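Local coordinates for protein putative metal-dependent isothiocyanate hydrolase SaxA (Pectobacterium carotovorum, PDB 6BRM) that probably hydrolyses isothiocyanates with a pair of bound zinc ions, as a bacterial member of the metallo-beta-lactamase superfamily, at residues L57-H69 with A80-D94. Numbering follows the deposited sequence.
Sequences LLAVDAVILTHTH and AVPKDMLIYTQDEKD. With ZN (zinc ion), chain L.
Strands 62-64 and 87-89 pair in parallel, Val63 beside Ile87 and Ile64 beside Tyr88, with axes 24° apart, as the two strands of a beta-alpha-beta unit linked through helix 75-80. Three nearly straight backbone hydrogen bonds set the register: Val63 N to Leu86 O, Tyr88 N to Val63 O (2.7 Å) and Leu65 N to Tyr88 O. On one face of the sheet Val63 and Ile87 run alongside each other; CD1 of Ile87 touches Val63 CB at 3.7 Å. Met85 CG meets Val63 CG2 (3.7 Å), and bends at the next two torsions (68° and 70°) carry Met85 CE to a van der Waals contact with Leu58 O. Leu58 CD2 packs on CG2 of Val81, the first residue beyond helix 75-80. On the other face, Ala62 CB approaches the Tyr88 ring obliquely, 3.8 Å from Tyr88 CE2. Past the strand, the family's metal-binding HxHxDH motif begins: His67 NE2 and His69 ND1 bind one zinc ion, completed by His128, Asp164 and a water. Thr66 OG1, itself bonded to Asp23, accepts from His67 ND1 within the imidazole plane (2.9 Å); this bond and the zinc together hold the ring's rotation. Gln90 NE2 donates to Asp94 OD2, while Asp94 OD1 lies 3.5 Å from Thr68 CG2.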
ATOM      1  N   LEU B  57      11.544  18.781 -25.917  1.00 73.72           N
ATOM      2  CA  LEU B  57      10.858  18.297 -24.708  1.00 72.44           C
ATOM      3  C   LEU B  57       9.616  19.114 -24.343  1.00 71.30           C
ATOM      4  O   LEU B  57       8.627  18.549 -23.873  1.00 71.74           O
ATOM      5  CB  LEU B  57      11.807  18.251 -23.503  1.00 71.93           C
ATOM      6  CG  LEU B  57      12.632  16.973 -23.347  1.00 71.98           C
ATOM      7  CD1 LEU B  57      13.560  16.758 -24.531  1.00 71.43           C
ATOM      8  CD2 LEU B  57      13.421  17.030 -22.047  1.00 72.04           C
ATOM      9  N   LEU B  58       9.672  20.429 -24.557  1.00 69.78           N
ATOM     10  CA  LEU B  58       8.590  21.336 -24.144  1.00 68.68           C
ATOM     11  C   LEU B  58       7.377  21.393 -25.094  1.00 66.62           C
ATOM     12  O   LEU B  58       6.323  21.904 -24.701  1.00 66.05           O
ATOM     13  CB  LEU B  58       9.144  22.749 -23.901  1.00 68.52           C
ATOM     14  CG  LEU B  58      10.230  22.864 -22.821  1.00 68.79           C
ATOM     15  CD1 LEU B  58      10.760  24.291 -22.734  1.00 68.12           C
ATOM     16  CD2 LEU B  58       9.723  22.395 -21.462  1.00 68.81           C
ATOM     17  N   ALA B  59       7.515  20.879 -26.321  1.00 64.45           N
ATOM     18  CA  ALA B  59       6.385  20.779 -27.264  1.00 63.55           C
ATOM     19  C   ALA B  59       5.391  19.722 -26.771  1.00 61.56           C
ATOM     20  O   ALA B  59       5.349  18.597 -27.283  1.00 60.84           O
ATOM     21  CB  ALA B  59       6.878  20.445 -28.670  1.00 63.32           C
ATOM     22  N   VAL B  60       4.591  20.109 -25.777  1.00 58.53           N
ATOM     23  CA  VAL B  60       3.835  19.167 -24.944  1.00 57.22           C
ATOM     24  C   VAL B  60       2.547  19.829 -24.421  1.00 56.34           C
ATOM     25  O   VAL B  60       2.507  21.044 -24.210  1.00 57.30           O
ATOM     26  CB  VAL B  60       4.763  18.633 -23.806  1.00 55.84           C
ATOM     27  CG1 VAL B  60       4.013  18.263 -22.531  1.00 56.41           C
ATOM     28  CG2 VAL B  60       5.578  17.440 -24.298  1.00 55.88           C
ATOM     29  N   ASP B  61       1.503  19.020 -24.226  1.00 54.45           N
ATOM     30  CA  ASP B  61       0.200  19.505 -23.738  1.00 53.42           C
ATOM     31  C   ASP B  61       0.177  19.717 -22.227  1.00 51.72           C
ATOM     32  O   ASP B  61      -0.438  20.670 -21.744  1.00 50.70           O
ATOM     33  CB  ASP B  61      -0.923  18.540 -24.131  1.00 53.33           C
ATOM     34  CG  ASP B  61      -1.205  18.551 -25.616  1.00 52.27           C
ATOM     35  OD1 ASP B  61      -1.561  19.628 -26.135  1.00 51.44           O
ATOM     36  OD2 ASP B  61      -1.077  17.489 -26.261  1.00 52.09           O
ATOM     37  N   ALA B  62       0.816  18.814 -21.488  1.00 50.99           N
ATOM     38  CA  ALA B  62       0.944  18.953 -20.035  1.00 51.00           C
ATOM     39  C   ALA B  62       2.119  18.153 -19.474  1.00 49.71           C
ATOM     40  O   ALA B  62       2.567  17.182 -20.077  1.00 48.85           O
ATOM     41  CB  ALA B  62      -0.349  18.529 -19.354  1.00 51.42           C
ATOM     42  N   VAL B  63       2.600  18.584 -18.309  1.00 49.59           N
ATOM     43  CA  VAL B  63       3.669  17.909 -17.574  1.00 50.10           C
ATOM     44  C   VAL B  63       3.027  17.090 -16.451  1.00 49.42           C
ATOM     45  O   VAL B  63       2.022  17.509 -15.877  1.00 48.84           O
ATOM     46  CB  VAL B  63       4.669  18.942 -16.993  1.00 51.13           C
ATOM     47  CG1 VAL B  63       5.736  18.277 -16.137  1.00 51.29           C
ATOM     48  CG2 VAL B  63       5.329  19.739 -18.115  1.00 51.84           C
ATOM     49  N   ILE B  64       3.605  15.928 -16.145  1.00 49.63           N
ATOM     50  CA  ILE B  64       3.108  15.071 -15.063  1.00 49.80           C
ATOM     51  C   ILE B  64       4.251  14.769 -14.088  1.00 50.82           C
ATOM     52  O   ILE B  64       5.276  14.222 -14.489  1.00 53.94           O
ATOM     53  CB  ILE B  64       2.487  13.756 -15.597  1.00 49.90           C
ATOM     54  CG1 ILE B  64       1.518  14.042 -16.760  1.00 50.38           C
ATOM     55  CG2 ILE B  64       1.750  13.023 -14.477  1.00 49.87           C
ATOM     56  CD1 ILE B  64       0.939  12.810 -17.422  1.00 50.25           C
ATOM     57  N   LEU B  65       4.062  15.139 -12.817  1.00 49.57           N
ATOM     58  CA  LEU B  65       5.029  14.881 -11.744  1.00 48.80           C
ATOM     59  C   LEU B  65       4.505  13.783 -10.822  1.00 49.46           C
ATOM     60  O   LEU B  65       3.487  13.973 -10.146  1.00 47.65           O
ATOM     61  CB  LEU B  65       5.277  16.152 -10.917  1.00 48.64           C
ATOM     62  CG  LEU B  65       6.371  17.141 -11.343  1.00 48.89           C
ATOM     63  CD1 LEU B  65       6.568  17.194 -12.851  1.00 49.38           C
ATOM     64  CD2 LEU B  65       6.051  18.529 -10.801  1.00 48.14           C
ATOM     65  N   THR B  66       5.213  12.651 -10.791  1.00 49.41           N
ATOM     66  CA  THR B  66       4.899  11.552  -9.874  1.00 49.35           C
ATOM     67  C   THR B  66       5.238  11.939  -8.433  1.00 49.75           C
ATOM     68  O   THR B  66       4.523  11.564  -7.505  1.00 50.25           O
ATOM     69  CB  THR B  66       5.657  10.259 -10.236  1.00 49.97           C
ATOM     70  OG1 THR B  66       7.073  10.483 -10.179  1.00 51.82           O
ATOM     71  CG2 THR B  66       5.266   9.776 -11.630  1.00 49.68           C
ATOM     72  N   HIS B  67       6.346  12.661  -8.270  1.00 49.20           N
ATOM     73  CA  HIS B  67       6.748  13.262  -6.991  1.00 49.10           C
ATOM     74  C   HIS B  67       7.855  14.301  -7.224  1.00 49.53           C
ATOM     75  O   HIS B  67       8.323  14.468  -8.356  1.00 48.40           O
ATOM     76  CB  HIS B  67       7.182  12.196  -5.964  1.00 49.29           C
ATOM     77  CG  HIS B  67       8.347  11.351  -6.387  1.00 48.04           C
ATOM     78  ND1 HIS B  67       8.489  10.844  -7.661  1.00 47.34           N
ATOM     79  CD2 HIS B  67       9.401  10.879  -5.679  1.00 48.09           C
ATOM     80  CE1 HIS B  67       9.592  10.119  -7.725  1.00 47.04           C
ATOM     81  NE2 HIS B  67      10.167  10.125  -6.536  1.00 46.57           N
ATOM     82  N   THR B  68       8.262  14.995  -6.159  1.00 49.70           N
ATOM     83  CA  THR B  68       9.210  16.114  -6.259  1.00 50.05           C
ATOM     84  C   THR B  68      10.666  15.774  -5.880  1.00 48.20           C
ATOM     85  O   THR B  68      11.447  16.679  -5.582  1.00 48.58           O
ATOM     86  CB  THR B  68       8.717  17.298  -5.403  1.00 51.50           C
ATOM     87  OG1 THR B  68       8.611  16.886  -4.035  1.00 54.49           O
ATOM     88  CG2 THR B  68       7.360  17.779  -5.894  1.00 51.89           C
ATOM     89  N   HIS B  69      11.040  14.492  -5.904  1.00 47.24           N
ATOM     90  CA  HIS B  69      12.451  14.104  -5.748  1.00 46.44           C
ATOM     91  C   HIS B  69      13.267  14.692  -6.899  1.00 47.51           C
ATOM     92  O   HIS B  69      12.808  14.702  -8.043  1.00 46.48           O
ATOM     93  CB  HIS B  69      12.625  12.580  -5.690  1.00 45.47           C
ATOM     94  CG  HIS B  69      12.255  11.975  -4.367  1.00 45.40           C
ATOM     95  ND1 HIS B  69      12.158  10.611  -4.173  1.00 44.71           N
ATOM     96  CD2 HIS B  69      11.951  12.548  -3.176  1.00 42.98           C
ATOM     97  CE1 HIS B  69      11.819  10.374  -2.917  1.00 43.05           C
ATOM     98  NE2 HIS B  69      11.689  11.532  -2.292  1.00 42.79           N
ATOM     99  N   ALA B  80      13.481  26.081 -16.624  1.00 66.16           N
ATOM    100  CA  ALA B  80      13.315  25.905 -18.081  1.00 64.92           C
ATOM    101  C   ALA B  80      11.872  25.689 -18.560  1.00 64.08           C
ATOM    102  O   ALA B  80      11.509  26.152 -19.645  1.00 63.54           O
ATOM    103  CB  ALA B  80      14.197  24.766 -18.573  1.00 65.07           C
ATOM    104  N   VAL B  81      11.064  24.982 -17.767  1.00 62.36           N
ATOM    105  CA  VAL B  81       9.646  24.764 -18.091  1.00 60.73           C
ATOM    106  C   VAL B  81       8.880  26.062 -17.795  1.00 58.62           C
ATOM    107  O   VAL B  81       9.017  26.613 -16.696  1.00 60.29           O
ATOM    108  CB  VAL B  81       9.050  23.581 -17.285  1.00 60.85           C
ATOM    109  CG1 VAL B  81       7.558  23.409 -17.555  1.00 61.45           C
ATOM    110  CG2 VAL B  81       9.775  22.284 -17.624  1.00 59.98           C
ATOM    111  N   PRO B  82       8.074  26.556 -18.763  1.00 54.40           N
ATOM    112  CA  PRO B  82       7.391  27.834 -18.560  1.00 53.80           C
ATOM    113  C   PRO B  82       6.271  27.723 -17.532  1.00 53.82           C
ATOM    114  O   PRO B  82       5.640  26.672 -17.423  1.00 51.78           O
ATOM    115  CB  PRO B  82       6.835  28.162 -19.945  1.00 52.37           C
ATOM    116  CG  PRO B  82       6.620  26.839 -20.576  1.00 51.92           C
ATOM    117  CD  PRO B  82       7.701  25.943 -20.053  1.00 52.85           C
ATOM    118  N   LYS B  83       6.031  28.810 -16.803  1.00 54.83           N
ATOM    119  CA  LYS B  83       5.127  28.791 -15.645  1.00 56.33           C
ATOM    120  C   LYS B  83       3.644  28.623 -16.003  1.00 55.87           C
ATOM    121  O   LYS B  83       2.857  28.152 -15.176  1.00 55.11           O
ATOM    122  CB  LYS B  83       5.323  30.049 -14.786  1.00 57.09           C
ATOM    123  CG  LYS B  83       6.735  30.260 -14.247  1.00 56.98           C
ATOM    124  CD  LYS B  83       7.267  29.058 -13.480  1.00 58.54           C
ATOM    125  CE  LYS B  83       8.579  29.372 -12.778  1.00 59.90           C
ATOM    126  NZ  LYS B  83       9.706  29.563 -13.736  1.00 60.73           N
ATOM    127  N   ASP B  84       3.289  28.993 -17.235  1.00 55.27           N
ATOM    128  CA  ASP B  84       1.924  28.836 -17.768  1.00 55.52           C
ATOM    129  C   ASP B  84       1.616  27.435 -18.344  1.00 56.10           C
ATOM    130  O   ASP B  84       0.517  27.208 -18.869  1.00 56.11           O
ATOM    131  CB  ASP B  84       1.612  29.937 -18.811  1.00 56.66           C
ATOM    132  CG  ASP B  84       2.726  30.128 -19.841  1.00 57.23           C
ATOM    133  OD1 ASP B  84       3.249  29.123 -20.370  1.00 56.75           O
ATOM    134  OD2 ASP B  84       3.090  31.295 -20.104  1.00 57.93           O
ATOM    135  N   MET B  85       2.576  26.510 -18.252  1.00 56.19           N
ATOM    136  CA  MET B  85       2.364  25.107 -18.625  1.00 56.46           C
ATOM    137  C   MET B  85       1.418  24.424 -17.637  1.00 56.23           C
ATOM    138  O   MET B  85       1.465  24.692 -16.432  1.00 57.65           O
ATOM    139  CB  MET B  85       3.708  24.360 -18.649  1.00 57.76           C
ATOM    140  CG  MET B  85       3.651  22.875 -18.997  1.00 58.84           C
ATOM    141  SD  MET B  85       3.173  22.526 -20.699  1.00 61.80           S
ATOM    142  CE  MET B  85       4.639  23.089 -21.567  1.00 62.42           C
ATOM    143  N   LEU B  86       0.577  23.534 -18.160  1.00 54.00           N
ATOM    144  CA  LEU B  86      -0.325  22.725 -17.341  1.00 53.51           C
ATOM    145  C   LEU B  86       0.454  21.600 -16.640  1.00 53.53           C
ATOM    146  O   LEU B  86       0.937  20.676 -17.300  1.00 52.63           O
ATOM    147  CB  LEU B  86      -1.446  22.134 -18.207  1.00 53.55           C
ATOM    148  CG  LEU B  86      -2.481  21.212 -17.543  1.00 53.73           C
ATOM    149  CD1 LEU B  86      -3.152  21.867 -16.342  1.00 53.65           C
ATOM    150  CD2 LEU B  86      -3.521  20.787 -18.566  1.00 54.63           C
ATOM    151  N   ILE B  87       0.565  21.681 -15.313  1.00 52.49           N
ATOM    152  CA  ILE B  87       1.267  20.669 -14.521  1.00 50.86           C
ATOM    153  C   ILE B  87       0.264  19.794 -13.773  1.00 50.06           C
ATOM    154  O   ILE B  87      -0.599  20.306 -13.060  1.00 49.76           O
ATOM    155  CB  ILE B  87       2.224  21.297 -13.477  1.00 51.68           C
ATOM    156  CG1 ILE B  87       3.031  22.470 -14.062  1.00 52.87           C
ATOM    157  CG2 ILE B  87       3.161  20.235 -12.910  1.00 51.68           C
ATOM    158  CD1 ILE B  87       3.907  22.120 -15.248  1.00 53.12           C
ATOM    159  N   TYR B  88       0.401  18.478 -13.933  1.00 48.84           N
ATOM    160  CA  TYR B  88      -0.394  17.489 -13.207  1.00 48.40           C
ATOM    161  C   TYR B  88       0.434  16.933 -12.045  1.00 49.94           C
ATOM    162  O   TYR B  88       1.470  16.303 -12.275  1.00 50.89           O
ATOM    163  CB  TYR B  88      -0.809  16.344 -14.144  1.00 48.09           C
ATOM    164  CG  TYR B  88      -2.028  16.633 -15.010  1.00 48.04           C
ATOM    165  CD1 TYR B  88      -3.287  16.828 -14.437  1.00 47.32           C
ATOM    166  CD2 TYR B  88      -1.928  16.689 -16.404  1.00 48.63           C
ATOM    167  CE1 TYR B  88      -4.404  17.083 -15.218  1.00 47.60           C
ATOM    168  CE2 TYR B  88      -3.045  16.943 -17.195  1.00 48.26           C
ATOM    169  CZ  TYR B  88      -4.280  17.138 -16.597  1.00 47.89           C
ATOM    170  OH  TYR B  88      -5.388  17.392 -17.367  1.00 46.20           O
ATOM    171  N   THR B  89      -0.020  17.160 -10.809  1.00 49.06           N
ATOM    172  CA  THR B  89       0.676  16.672  -9.611  1.00 47.87           C
ATOM    173  C   THR B  89      -0.051  15.518  -8.925  1.00 48.81           C
ATOM    174  O   THR B  89      -1.229  15.262  -9.169  1.00 49.86           O
ATOM    175  CB  THR B  89       0.894  17.791  -8.577  1.00 47.84           C
ATOM    176  OG1 THR B  89      -0.369  18.254  -8.084  1.00 48.84           O
ATOM    177  CG2 THR B  89       1.668  18.949  -9.193  1.00 48.57           C
ATOM    178  N   GLN B  90       0.689  14.847  -8.050  1.00 49.20           N
ATOM    179  CA  GLN B  90       0.241  13.665  -7.307  1.00 48.20           C
ATOM    180  C   GLN B  90      -0.775  13.994  -6.209  1.00 49.50           C
ATOM    181  O   GLN B  90      -1.758  13.268  -6.039  1.00 48.45           O
ATOM    182  CB  GLN B  90       1.476  12.990  -6.693  1.00 48.06           C
ATOM    183  CG  GLN B  90       1.232  11.878  -5.682  1.00 48.29           C
ATOM    184  CD  GLN B  90       2.522  11.374  -5.054  1.00 48.03           C
ATOM    185  OE1 GLN B  90       2.651  10.188  -4.759  1.00 48.51           O
ATOM    186  NE2 GLN B  90       3.482  12.271  -4.849  1.00 46.22           N
ATOM    187  N   ASP B  91      -0.517  15.060  -5.449  1.00 52.13           N
ATOM    188  CA  ASP B  91      -1.360  15.436  -4.302  1.00 53.32           C
ATOM    189  C   ASP B  91      -1.251  16.933  -3.975  1.00 53.59           C
ATOM    190  O   ASP B  91      -0.535  17.669  -4.662  1.00 53.48           O
ATOM    191  CB  ASP B  91      -1.032  14.546  -3.084  1.00 54.94           C
ATOM    192  CG  ASP B  91       0.437  14.625  -2.645  1.00 57.19           C
ATOM    193  OD1 ASP B  91       1.154  15.583  -3.016  1.00 59.24           O
ATOM    194  OD2 ASP B  91       0.873  13.711  -1.910  1.00 56.98           O
ATOM    195  N   GLU B  92      -1.968  17.374  -2.939  1.00 54.44           N
ATOM    196  CA  GLU B  92      -2.026  18.798  -2.570  1.00 55.25           C
ATOM    197  C   GLU B  92      -0.689  19.427  -2.171  1.00 54.27           C
ATOM    198  O   GLU B  92      -0.427  20.572  -2.539  1.00 52.91           O
ATOM    199  CB  GLU B  92      -3.053  19.034  -1.447  1.00 56.71           C
ATOM    200  CG  GLU B  92      -4.512  18.968  -1.895  1.00 57.77           C
ATOM    201  CD  GLU B  92      -4.950  20.148  -2.756  1.00 58.74           C
ATOM    202  OE1 GLU B  92      -5.811  19.945  -3.639  1.00 59.66           O
ATOM    203  OE2 GLU B  92      -4.446  21.276  -2.559  1.00 59.65           O
ATOM    204  N   LYS B  93       0.144  18.703  -1.419  1.00 56.79           N
ATOM    205  CA  LYS B  93       1.424  19.269  -0.945  1.00 57.71           C
ATOM    206  C   LYS B  93       2.419  19.526  -2.087  1.00 56.68           C
ATOM    207  O   LYS B  93       3.081  20.565  -2.102  1.00 56.00           O
ATOM    208  CB  LYS B  93       2.064  18.439   0.181  1.00 58.22           C
ATOM    209  CG  LYS B  93       2.439  17.000  -0.155  1.00 62.21           C
ATOM    210  CD  LYS B  93       3.784  16.587   0.434  1.00 63.70           C
ATOM    211  CE  LYS B  93       3.793  16.641   1.955  1.00 65.22           C
ATOM    212  NZ  LYS B  93       4.981  15.939   2.516  1.00 66.06           N
ATOM    213  N   ASP B  94       2.488  18.607  -3.049  1.00 56.21           N
ATOM    214  CA  ASP B  94       3.339  18.781  -4.232  1.00 56.85           C
ATOM    215  C   ASP B  94       2.813  19.901  -5.135  1.00 56.39           C
ATOM    216  O   ASP B  94       3.603  20.623  -5.742  1.00 56.89           O
ATOM    217  CB  ASP B  94       3.461  17.471  -5.030  1.00 57.90           C
ATOM    218  CG  ASP B  94       4.280  16.401  -4.306  1.00 59.05           C
ATOM    219  OD1 ASP B  94       5.097  16.736  -3.419  1.00 60.67           O
ATOM    220  OD2 ASP B  94       4.115  15.210  -4.645  1.00 60.45           O
TER
HETATM  221 ZN    ZN L 301      12.045   9.180  -5.850  1.00 48.41          ZN
HETATM  222  O   HOH W   1      13.969   9.791  -6.691  1.00 47.57           O